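Local coordinates for transcriptional regulator, BadM/Rrf2 family (Thermincola potens, PDB 4CIC), which probably binds DNA as a winged helix-turn-helix transcription factor, an IscR of the Rrf2 family associated with the regulation of iron-sulfur cluster biogenesis, at residues A[50-55]-A[84-89]; A[16-21]-A[69-74]. The protein carries 3 engineered substitutions. All blocks are in the same frame, centred on the assembly; numbering follows the deposited sequence.

Interaction 1: A[50-55]-A[84-89]; sequences IAVLRK and IRVLEG. With NA (sodium ion), chain D.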
loop_
_atom_site.group_PDB
_atom_site.type_symbol
_atom_site.label_atom_id
_atom_site.label_comp_id
_atom_site.label_asym_id
_atom_site.label_seq_id
_atom_site.Cartn_x
_atom_site.Cartn_y
_atom_site.Cartn_z
ATOM N N ILE A 50 16.191 -10.271 12.883
ATOM C CA ILE A 50 17.427 -9.595 13.258
ATOM C C ILE A 50 18.587 -10.129 12.438
ATOM O O ILE A 50 19.488 -9.378 12.069
ATOM C CB ILE A 50 17.711 -9.781 14.754
ATOM C CG1 ILE A 50 16.720 -8.954 15.570
ATOM C CG2 ILE A 50 19.167 -9.385 15.103
ATOM C CD1 ILE A 50 17.042 -7.472 15.585
ATOM N N ALA A 51 18.551 -11.423 12.125
ATOM C CA ALA A 51 19.622 -12.013 11.325
ATOM C C ALA A 51 19.741 -11.313 9.977
ATOM O O ALA A 51 20.849 -11.026 9.514
ATOM C CB ALA A 51 19.417 -13.501 11.138
ATOM N N VAL A 52 18.608 -11.054 9.332
ATOM C CA VAL A 52 18.634 -10.349 8.057
ATOM C C VAL A 52 19.065 -8.889 8.225
ATOM O O VAL A 52 19.906 -8.397 7.478
ATOM C CB VAL A 52 17.262 -10.444 7.336
ATOM C CG1 VAL A 52 17.305 -9.713 6.009
ATOM C CG2 VAL A 52 16.899 -11.907 7.134
ATOM N N LEU A 53 18.523 -8.213 9.230
ATOM C CA LEU A 53 18.878 -6.820 9.472
ATOM C C LEU A 53 20.367 -6.695 9.778
ATOM O O LEU A 53 21.000 -5.699 9.430
ATOM C CB LEU A 53 18.046 -6.252 10.621
ATOM C CG LEU A 53 16.547 -6.153 10.342
ATOM C CD1 LEU A 53 15.835 -5.736 11.599
ATOM C CD2 LEU A 53 16.316 -5.126 9.257
ATOM N N ARG A 54 20.924 -7.727 10.395
ATOM C CA ARG A 54 22.360 -7.740 10.723
ATOM C C ARG A 54 23.214 -7.902 9.469
ATOM O O ARG A 54 24.197 -7.188 9.278
ATOM C CB ARG A 54 22.668 -8.855 11.719
ATOM C CG ARG A 54 23.880 -8.577 12.595
ATOM C CD ARG A 54 24.069 -9.662 13.641
ATOM N NE ARG A 54 25.245 -10.476 13.355
ATOM C CZ ARG A 54 25.584 -11.564 14.036
ATOM N NH1 ARG A 54 24.833 -11.975 15.048
ATOM N NH2 ARG A 54 26.673 -12.244 13.699
ATOM N N LYS A 55 22.829 -8.836 8.606
ATOM C CA LYS A 55 23.529 -9.031 7.338
ATOM C C LYS A 55 23.496 -7.753 6.506
ATOM O O LYS A 55 24.443 -7.449 5.784
ATOM C CB LYS A 55 22.892 -10.168 6.535
ATOM C CG LYS A 55 23.110 -11.558 7.106
ATOM C CD LYS A 55 22.583 -12.612 6.133
ATOM C CE LYS A 55 22.702 -14.029 6.695
ATOM N NZ LYS A 55 21.623 -14.335 7.676
ATOM N N ILE A 84 12.318 -1.518 5.054
ATOM C CA ILE A 84 11.396 -2.271 4.214
ATOM C C ILE A 84 12.132 -2.860 3.002
ATOM O O ILE A 84 11.941 -4.019 2.665
ATOM C CB ILE A 84 10.219 -1.380 3.761
ATOM C CG1 ILE A 84 9.385 -0.936 4.981
ATOM C CG2 ILE A 84 9.349 -2.098 2.753
ATOM C CD1 ILE A 84 8.997 -2.056 5.908
ATOM N N ARG A 85 12.977 -2.076 2.350
ATOM C CA ARG A 85 13.756 -2.603 1.224
ATOM C C ARG A 85 14.619 -3.820 1.571
ATOM O O ARG A 85 14.697 -4.789 0.803
ATOM C CB ARG A 85 14.630 -1.519 0.613
ATOM C CG ARG A 85 13.872 -0.577 -0.289
ATOM C CD ARG A 85 14.815 0.399 -0.936
ATOM N NE ARG A 85 14.083 1.503 -1.532
ATOM C CZ ARG A 85 13.850 2.652 -0.910
ATOM N NH1 ARG A 85 14.307 2.830 0.320
ATOM N NH2 ARG A 85 13.170 3.617 -1.517
ATOM N N VAL A 86 15.255 -3.772 2.732
ATOM C CA VAL A 86 16.070 -4.893 3.190
ATOM C C VAL A 86 15.209 -6.164 3.330
ATOM O O VAL A 86 15.579 -7.247 2.861
ATOM C CB VAL A 86 16.743 -4.546 4.519
ATOM C CG1 VAL A 86 17.176 -5.811 5.240
ATOM C CG2 VAL A 86 17.908 -3.616 4.262
ATOM N N LEU A 87 14.041 -6.030 3.939
ATOM C CA LEU A 87 13.245 -7.210 4.245
ATOM C C LEU A 87 12.575 -7.795 3.002
ATOM O O LEU A 87 12.275 -8.984 2.940
ATOM C CB LEU A 87 12.201 -6.882 5.309
ATOM C CG LEU A 87 12.763 -6.416 6.658
ATOM C CD1 LEU A 87 11.614 -6.022 7.570
ATOM C CD2 LEU A 87 13.629 -7.495 7.287
ATOM N N GLU A 88 12.327 -6.950 2.017
ATOM C CA GLU A 88 11.619 -7.435 0.827
ATOM C C GLU A 88 12.552 -8.092 -0.192
ATOM O O GLU A 88 13.748 -7.834 -0.203
ATOM C CB GLU A 88 10.774 -6.317 0.245
ATOM C CG GLU A 88 9.348 -6.337 0.814
ATOM C CD GLU A 88 9.290 -6.326 2.354
ATOM O OE1 GLU A 88 9.765 -5.352 2.962
ATOM O OE2 GLU A 88 8.721 -7.258 2.968
ATOM N N GLY A 89 12.008 -8.970 -1.029
ATOM C CA GLY A 89 12.825 -9.717 -1.968
ATOM C C GLY A 89 12.636 -9.276 -3.405
ATOM O O GLY A 89 12.012 -9.979 -4.199
HETATM NA NA NA D . 15.736 -7.062 0.385
#

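Interaction 2: A[16-21]-A[69-74]; sequences QAMFDL and YILARE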
loop_
_atom_site.group_PDB
_atom_site.type_symbol
_atom_site.label_atom_id
_atom_site.label_comp_id
_atom_site.label_asym_id
_atom_site.label_seq_id
_atom_site.Cartn_x
_atom_site.Cartn_y
_atom_site.Cartn_z
ATOM N N GLN A 16 8.955 -2.273 14.148
ATOM C CA GLN A 16 8.855 -2.223 15.616
ATOM C C GLN A 16 10.190 -2.530 16.272
ATOM O O GLN A 16 10.567 -1.882 17.248
ATOM C CB GLN A 16 7.832 -3.219 16.165
ATOM C CG GLN A 16 6.398 -2.756 16.077
ATOM C CD GLN A 16 5.465 -3.725 16.784
ATOM O OE1 GLN A 16 5.044 -4.728 16.211
ATOM N NE2 GLN A 16 5.152 -3.436 18.036
ATOM N N ALA A 17 10.891 -3.538 15.764
ATOM C CA ALA A 17 12.135 -3.965 16.420
ATOM C C ALA A 17 13.217 -2.907 16.217
ATOM O O ALA A 17 13.995 -2.608 17.141
ATOM C CB ALA A 17 12.584 -5.300 15.853
ATOM N N MET A 18 13.251 -2.320 15.014
ATOM C CA MET A 18 14.246 -1.293 14.718
ATOM C C MET A 18 13.964 -0.052 15.532
ATOM O O MET A 18 14.895 0.609 16.002
ATOM C CB MET A 18 14.277 -0.962 13.222
ATOM C CG MET A 18 14.852 -2.104 12.364
ATOM S SD MET A 18 16.645 -2.299 12.684
ATOM C CE MET A 18 17.280 -0.765 12.050
ATOM N N PHE A 19 12.687 0.258 15.729
ATOM C CA PHE A 19 12.343 1.420 16.540
ATOM C C PHE A 19 12.715 1.185 18.008
ATOM O O PHE A 19 13.211 2.087 18.687
ATOM C CB PHE A 19 10.870 1.821 16.396
ATOM C CG PHE A 19 10.520 3.047 17.185
ATOM C CD1 PHE A 19 11.084 4.277 16.863
ATOM C CD2 PHE A 19 9.678 2.964 18.275
ATOM C CE1 PHE A 19 10.795 5.420 17.626
ATOM C CE2 PHE A 19 9.394 4.089 19.038
ATOM C CZ PHE A 19 9.943 5.324 18.695
ATOM N N ASP A 20 12.467 -0.021 18.502
ATOM C CA ASP A 20 12.871 -0.339 19.883
ATOM C C ASP A 20 14.379 -0.151 20.031
ATOM O O ASP A 20 14.861 0.459 21.018
ATOM C CB ASP A 20 12.433 -1.765 20.244
ATOM C CG ASP A 20 12.740 -2.131 21.702
ATOM O OD1 ASP A 20 13.926 -2.319 22.040
ATOM O OD2 ASP A 20 11.775 -2.242 22.502
ATOM N N LEU A 21 15.157 -0.649 19.071
ATOM C CA LEU A 21 16.599 -0.377 19.107
ATOM C C LEU A 21 16.934 1.122 19.057
ATOM O O LEU A 21 17.841 1.591 19.755
ATOM C CB LEU A 21 17.318 -1.123 17.981
ATOM C CG LEU A 21 17.324 -2.645 18.121
ATOM C CD1 LEU A 21 17.827 -3.298 16.838
ATOM C CD2 LEU A 21 18.280 -3.005 19.282
ATOM N N TYR A 69 22.188 -6.345 21.141
ATOM C CA TYR A 69 22.119 -5.736 19.815
ATOM C C TYR A 69 21.976 -4.228 19.903
ATOM O O TYR A 69 21.334 -3.725 20.824
ATOM C CB TYR A 69 20.932 -6.320 19.033
ATOM C CG TYR A 69 21.193 -7.747 18.600
ATOM C CD1 TYR A 69 20.883 -8.817 19.431
ATOM C CD2 TYR A 69 21.801 -8.018 17.381
ATOM C CE1 TYR A 69 21.150 -10.123 19.043
ATOM C CE2 TYR A 69 22.068 -9.314 16.988
ATOM C CZ TYR A 69 21.737 -10.360 17.818
ATOM O OH TYR A 69 22.001 -11.648 17.412
ATOM N N ILE A 70 22.563 -3.521 18.933
ATOM C CA ILE A 70 22.395 -2.070 18.795
ATOM C C ILE A 70 22.225 -1.725 17.323
ATOM O O ILE A 70 22.593 -2.517 16.459
ATOM C CB ILE A 70 23.611 -1.254 19.325
ATOM C CG1 ILE A 70 24.904 -1.691 18.638
ATOM C CG2 ILE A 70 23.742 -1.428 20.778
ATOM C CD1 ILE A 70 26.083 -0.779 18.918
ATOM N N LEU A 71 21.640 -0.569 17.032
ATOM C CA LEU A 71 21.628 -0.096 15.647
ATOM C C LEU A 71 23.063 0.048 15.164
ATOM O O LEU A 71 23.961 0.450 15.926
ATOM C CB LEU A 71 20.939 1.261 15.530
ATOM C CG LEU A 71 19.462 1.390 15.867
ATOM C CD1 LEU A 71 19.049 2.846 15.746
ATOM C CD2 LEU A 71 18.628 0.537 14.932
ATOM N N ALA A 72 23.272 -0.262 13.887
ATOM C CA ALA A 72 24.589 -0.144 13.264
ATOM C C ALA A 72 24.799 1.193 12.536
ATOM O O ALA A 72 25.911 1.487 12.078
ATOM C CB ALA A 72 24.812 -1.304 12.306
ATOM N N ARG A 73 23.724 1.975 12.424
ATOM C CA ARG A 73 23.757 3.355 11.927
ATOM C C ARG A 73 22.919 4.197 12.884
ATOM O O ARG A 73 22.060 3.659 13.581
ATOM C CB ARG A 73 23.132 3.459 10.528
ATOM C CG ARG A 73 23.755 2.564 9.491
ATOM C CD ARG A 73 23.741 3.233 8.128
ATOM N NE ARG A 73 22.393 3.486 7.603
ATOM C CZ ARG A 73 21.719 2.640 6.831
ATOM N NH1 ARG A 73 22.256 1.469 6.515
ATOM N NH2 ARG A 73 20.507 2.959 6.378
ATOM N N GLU A 74 23.143 5.507 12.895
ATOM C CA GLU A 74 22.384 6.402 13.776
ATOM C C GLU A 74 20.956 6.449 13.260
ATOM O O GLU A 74 20.749 6.297 12.071
ATOM C CB GLU A 74 22.973 7.810 13.751
ATOM C CG GLU A 74 24.348 7.934 14.464
ATOM C CD GLU A 74 25.043 9.265 14.205
ATOM O OE1 GLU A 74 24.392 10.323 14.318
ATOM O OE2 GLU A 74 26.248 9.250 13.884
HETATM O O HOH W 1 20.383 0.567 19.515
#

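Interaction 1: A[50-55]-A[84-89]
Leu53 and Leu87 meet through a single methyl each, with CD2 of Leu53 4.1 Å from CD2 of Leu87, and this pair marks the inner side of a small, wholly apolar contact between helices 43-55 and 80-87. Val86 CG1 adjoins the pair, 4.2 Å from Leu53 CD2. Leu53, which is buried, meets Val86 and Leu87 at a slant, methyl against methyl. The outer side differs in exposure more than in closeness. Val52, exposed, brings CG1 to 4.0 Å from Val86 CG1, the two side chains lying alongside one another and pointing opposite ways. CG1 lies anti to the backbone N in both (chi1 -180° for Val52, 160° for Val86), the setting that turns these branches to one another. The reach from Val52 CG1 to Leu87 CD2 is loose, 4.5 Å. Just beyond, the C-terminal end of helix 80-87 holds a sodium ion by Arg85 O, Val86 O and Glu88 O, the last at 2.2 Å; a cation here would suit the negative pole of the helix. Helix 43-55 is probably the DNA-recognition helix of the helix-turn-helix, and the contact sets helix 80-87 against its C-terminal end. Leu53 also packs on Met18 of helix 9-23 and Val59 of strand 59-62, while Leu58, in the loop just before that strand, touches both Leu53 and Val86.

Interaction 2: A[16-21]-A[69-74]
Leu71 directs its CD2 methyl into the angle between two side chains of helix 9-23, Met18 and Leu21, as strand 69-71 passes almost perpendicular to that helix (88°, axes 8.3 Å apart). On one side the methyl meets CE of Met18 at 3.4 Å, tighter than ordinary carbon-carbon contact. The thioether chain is bent at chi2 and again at chi3 (-69° and -66°), a curl that lays its terminal methyl, with SD behind it, diagonally over the leucine branch. On the other side CD2 of Leu71 rests 3.7 Å from Leu21 CB, close to the helix backbone. Leu21 itself reaches further along the strand: its CD2 lies 3.5 Å from Tyr69 O and 4.3 Å from Tyr69 CB, so one methyl covers the peptide carbonyl and the base of the aromatic side chain, whose ring packs instead on Ile50 and Arg54 of helix 43-55. With an alanine in place of Leu71, the loss of CD2 would probably open a gap between Met18 and Leu21 and leave the Met18 methyl freer to turn. This is where the hairpin of strands 59-62 and 68-71, the wing of a winged helix-turn-helix domain, lies against helix 9-23. No direct hydrogen bond joins the two segments; a water spans them instead, donating to Leu21 O at 2.8 Å and accepting from Leu71 N at 3.0 Å. Side-chain cohesion is therefore apolar, and the polar link between the two backbones passes through a single bridging water.

From the N terminus, helix 9-23 supplies the first half of interaction 2 at 16-21, and the chain then runs through helices 32-39 and 43-55 before strand 68-71 returns to close that loop of 47 intervening residues. Segment 50-55, opening interaction 1, falls inside this loop, whereas its partner 84-89 comes after it; the two closures therefore cross instead of nesting. Interaction 1 in turn encloses both hairpin strands within its shorter loop of 28 residues. The contacts also touch directly, at Leu53 CD1 to Met18 SD (3.7 Å) and Ile50 CG2 to Tyr69 CE2 (3.5 Å). Together they tie helix 9-23, helix 43-55, the hairpin and helix 80-87 into one domain.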